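BCL2-like 10 (PDB 6FBX) restrains apoptosis as a pro-survival member of the Bcl-2 family, holding the BH3 segment of the pro-apoptotic protein Bad in a surface groove. Local coordinates at residues R78-D83 against W88-S93. Sequence-based numbering, arbitrary orientation.
Sequences RELVGD and WGRVVS
The guanidinium of Arg90 carries Leu80 O over one face, 3.7 Å above its plane and offset toward the rim, while Asp83 OD1 lies at its edge, in plane. Asp83 OD2 comes in obliquely, 2.9 Å from Arg90 NH2, and the carboxylate stands almost perpendicular to the guanidinium, the planes 88° apart. All three N-H bonds of this salt bridge are weak: the two to OD1 are long, and the short one from NH2 to OD2 is bent to 123°; Asp83 is also poorly ordered. Arg90 reaches it because its chain is extended from CG to NE, with CG anti to the carbonyl carbon (chi1 -67°), running past Val81, whose CG1 is 4.3 Å from Arg90 CD. A leucine in place of Arg90 would probably leave the Asp83 carboxylate without its mate on helix 88-107, and Leu80 O without the flat group beneath it. The bound Bad peptide shares this site: a basic side chain pairs with Asp83 OD2, a basic side chain bonds to Leu80 O, and its backbone packs on Leu80. Arg90 ends the NWGR signature of the BH1 region, at the start of the central helix that, with helix 69-80, helps to line the BH3-binding groove of the Bcl-2 fold.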
ATOM      1  N   ARG A  78       4.053  -9.797   2.315  1.00 28.71           N
ATOM      2  CA  ARG A  78       4.571 -11.092   1.892  1.00 32.25           C
ATOM      3  C   ARG A  78       3.456 -12.126   1.800  1.00 31.87           C
ATOM      4  O   ARG A  78       3.396 -12.898   0.836  1.00 34.27           O
ATOM      5  CB  ARG A  78       5.654 -11.539   2.873  1.00 38.94           C
ATOM      6  CG  ARG A  78       6.341 -12.850   2.534  1.00 49.29           C
ATOM      7  CD  ARG A  78       7.427 -13.173   3.555  1.00 58.53           C
ATOM      8  NE  ARG A  78       8.337 -12.044   3.759  1.00 60.10           N
ATOM      9  CZ  ARG A  78       8.567 -11.436   4.924  1.00 54.75           C
ATOM     10  NH1 ARG A  78       7.976 -11.839   6.044  1.00 50.35           N
ATOM     11  NH2 ARG A  78       9.414 -10.417   4.973  1.00 55.18           N
ATOM     12  N   GLU A  79       2.561 -12.153   2.792  1.00 31.24           N
ATOM     13  CA  GLU A  79       1.477 -13.130   2.795  1.00 33.80           C
ATOM     14  C   GLU A  79       0.408 -12.791   1.768  1.00 36.26           C
ATOM     15  O   GLU A  79      -0.197 -13.696   1.184  1.00 40.71           O
ATOM     16  CB  GLU A  79       0.857 -13.217   4.190  1.00 34.80           C
ATOM     17  CG  GLU A  79       1.633 -14.099   5.157  1.00 41.51           C
ATOM     18  CD  GLU A  79       1.579 -15.565   4.775  1.00 52.09           C
ATOM     19  OE1 GLU A  79       0.675 -15.949   4.003  1.00 55.94           O
ATOM     20  OE2 GLU A  79       2.442 -16.336   5.243  1.00 57.44           O
ATOM     21  N   LEU A  80       0.152 -11.502   1.543  1.00 32.72           N
ATOM     22  CA  LEU A  80      -0.805 -11.102   0.515  1.00 31.93           C
ATOM     23  C   LEU A  80      -0.445 -11.717  -0.831  1.00 35.50           C
ATOM     24  O   LEU A  80      -1.303 -12.284  -1.517  1.00 38.02           O
ATOM     25  CB  LEU A  80      -0.855  -9.577   0.422  1.00 27.56           C
ATOM     26  CG  LEU A  80      -1.637  -8.956  -0.741  1.00 28.31           C
ATOM     27  CD1 LEU A  80      -3.047  -9.515  -0.819  1.00 30.15           C
ATOM     28  CD2 LEU A  80      -1.671  -7.443  -0.590  1.00 27.61           C
ATOM     29  N   VAL A  81       0.823 -11.620  -1.219  1.00 37.47           N
ATOM     30  CA  VAL A  81       1.298 -12.169  -2.483  1.00 40.10           C
ATOM     31  C   VAL A  81       1.935 -13.547  -2.289  1.00 44.88           C
ATOM     32  O   VAL A  81       2.660 -14.022  -3.163  1.00 51.25           O
ATOM     33  CB  VAL A  81       2.269 -11.204  -3.182  1.00 37.28           C
ATOM     34  CG1 VAL A  81       1.628  -9.819  -3.341  1.00 36.01           C
ATOM     35  CG2 VAL A  81       3.606 -11.133  -2.428  1.00 36.49           C
ATOM     36  N   GLY A  82       1.675 -14.198  -1.153  1.00 44.28           N
ATOM     37  CA  GLY A  82       2.311 -15.467  -0.838  1.00 47.61           C
ATOM     38  C   GLY A  82       2.019 -16.579  -1.824  1.00 55.23           C
ATOM     39  O   GLY A  82       2.697 -17.613  -1.782  1.00 54.41           O
ATOM     40  N   ASP A  83       1.031 -16.404  -2.698  1.00 67.19           N
ATOM     41  CA  ASP A  83       0.722 -17.392  -3.721  1.00 82.09           C
ATOM     42  C   ASP A  83       1.531 -17.181  -4.995  1.00 87.49           C
ATOM     43  O   ASP A  83       1.184 -17.748  -6.037  1.00 89.79           O
ATOM     44  CB  ASP A  83      -0.776 -17.368  -4.037  1.00 89.65           C
ATOM     45  CG  ASP A  83      -1.228 -16.047  -4.619  1.00 93.08           C
ATOM     46  OD1 ASP A  83      -1.233 -15.918  -5.859  1.00 95.04           O
ATOM     47  OD2 ASP A  83      -1.575 -15.136  -3.838  1.00 93.20           O
ATOM     48  N   TRP A  88      -1.926  -5.353 -10.022  1.00 24.21           N
ATOM     49  CA  TRP A  88      -2.100  -3.979  -9.556  1.00 20.75           C
ATOM     50  C   TRP A  88      -3.168  -3.877  -8.473  1.00 21.47           C
ATOM     51  O   TRP A  88      -3.079  -3.006  -7.602  1.00 22.28           O
ATOM     52  CB  TRP A  88      -2.449  -3.061 -10.727  1.00 21.82           C
ATOM     53  CG  TRP A  88      -1.294  -2.747 -11.632  1.00 22.39           C
ATOM     54  CD1 TRP A  88      -1.222  -2.972 -12.981  1.00 23.63           C
ATOM     55  CD2 TRP A  88      -0.049  -2.141 -11.262  1.00 22.31           C
ATOM     56  NE1 TRP A  88      -0.008  -2.544 -13.470  1.00 22.68           N
ATOM     57  CE2 TRP A  88       0.729  -2.031 -12.435  1.00 22.47           C
ATOM     58  CE3 TRP A  88       0.485  -1.682 -10.053  1.00 21.65           C
ATOM     59  CZ2 TRP A  88       2.014  -1.483 -12.430  1.00 24.17           C
ATOM     60  CZ3 TRP A  88       1.760  -1.135 -10.051  1.00 23.06           C
ATOM     61  CH2 TRP A  88       2.510  -1.045 -11.231  1.00 23.10           C
ATOM     62  N   GLY A  89      -4.179  -4.747  -8.511  1.00 24.58           N
ATOM     63  CA  GLY A  89      -5.202  -4.718  -7.477  1.00 23.77           C
ATOM     64  C   GLY A  89      -4.636  -4.985  -6.095  1.00 24.00           C
ATOM     65  O   GLY A  89      -5.036  -4.353  -5.115  1.00 23.48           O
ATOM     66  N   ARG A  90      -3.691  -5.920  -5.996  1.00 22.59           N
ATOM     67  CA  ARG A  90      -3.064  -6.191  -4.707  1.00 24.05           C
ATOM     68  C   ARG A  90      -2.196  -5.021  -4.265  1.00 22.69           C
ATOM     69  O   ARG A  90      -2.118  -4.711  -3.068  1.00 20.96           O
ATOM     70  CB  ARG A  90      -2.249  -7.480  -4.793  1.00 26.05           C
ATOM     71  CG  ARG A  90      -3.118  -8.705  -4.989  1.00 29.87           C
ATOM     72  CD  ARG A  90      -2.307  -9.965  -5.161  1.00 33.80           C
ATOM     73  NE  ARG A  90      -3.169 -11.139  -5.273  1.00 39.38           N
ATOM     74  CZ  ARG A  90      -2.725 -12.391  -5.338  1.00 43.66           C
ATOM     75  NH1 ARG A  90      -3.590 -13.392  -5.437  1.00 46.06           N
ATOM     76  NH2 ARG A  90      -1.422 -12.645  -5.299  1.00 46.37           N
ATOM     77  N   VAL A  91      -1.544  -4.353  -5.218  1.00 19.71           N
ATOM     78  CA  VAL A  91      -0.787  -3.143  -4.908  1.00 19.79           C
ATOM     79  C   VAL A  91      -1.708  -2.075  -4.331  1.00 20.87           C
ATOM     80  O   VAL A  91      -1.381  -1.416  -3.339  1.00 19.76           O
ATOM     81  CB  VAL A  91      -0.050  -2.638  -6.163  1.00 20.99           C
ATOM     82  CG1 VAL A  91       0.571  -1.265  -5.916  1.00 20.83           C
ATOM     83  CG2 VAL A  91       1.017  -3.639  -6.583  1.00 24.17           C
ATOM     84  N   VAL A  92      -2.866  -1.870  -4.958  1.00 18.51           N
ATOM     85  CA  VAL A  92      -3.806  -0.873  -4.453  1.00 18.51           C
ATOM     86  C   VAL A  92      -4.197  -1.193  -3.017  1.00 17.90           C
ATOM     87  O   VAL A  92      -4.249  -0.303  -2.161  1.00 21.39           O
ATOM     88  CB  VAL A  92      -5.037  -0.782  -5.374  1.00 20.50           C
ATOM     89  CG1 VAL A  92      -6.129   0.079  -4.736  1.00 22.52           C
ATOM     90  CG2 VAL A  92      -4.647  -0.201  -6.725  1.00 21.79           C
ATOM     91  N   SER A  93      -4.470  -2.466  -2.723  1.00 23.17           N
ATOM     92  CA  SER A  93      -4.872  -2.833  -1.369  0.63 22.03           C
ATOM     93  C   SER A  93      -3.777  -2.527  -0.360  1.00 21.31           C
ATOM     94  O   SER A  93      -4.076  -2.156   0.781  1.00 20.92           O
ATOM     95  CB  SER A  93      -5.259  -4.310  -1.305  0.63 23.46           C
ATOM     96  OG  SER A  93      -4.127  -5.155  -1.221  0.63 23.55           O
TER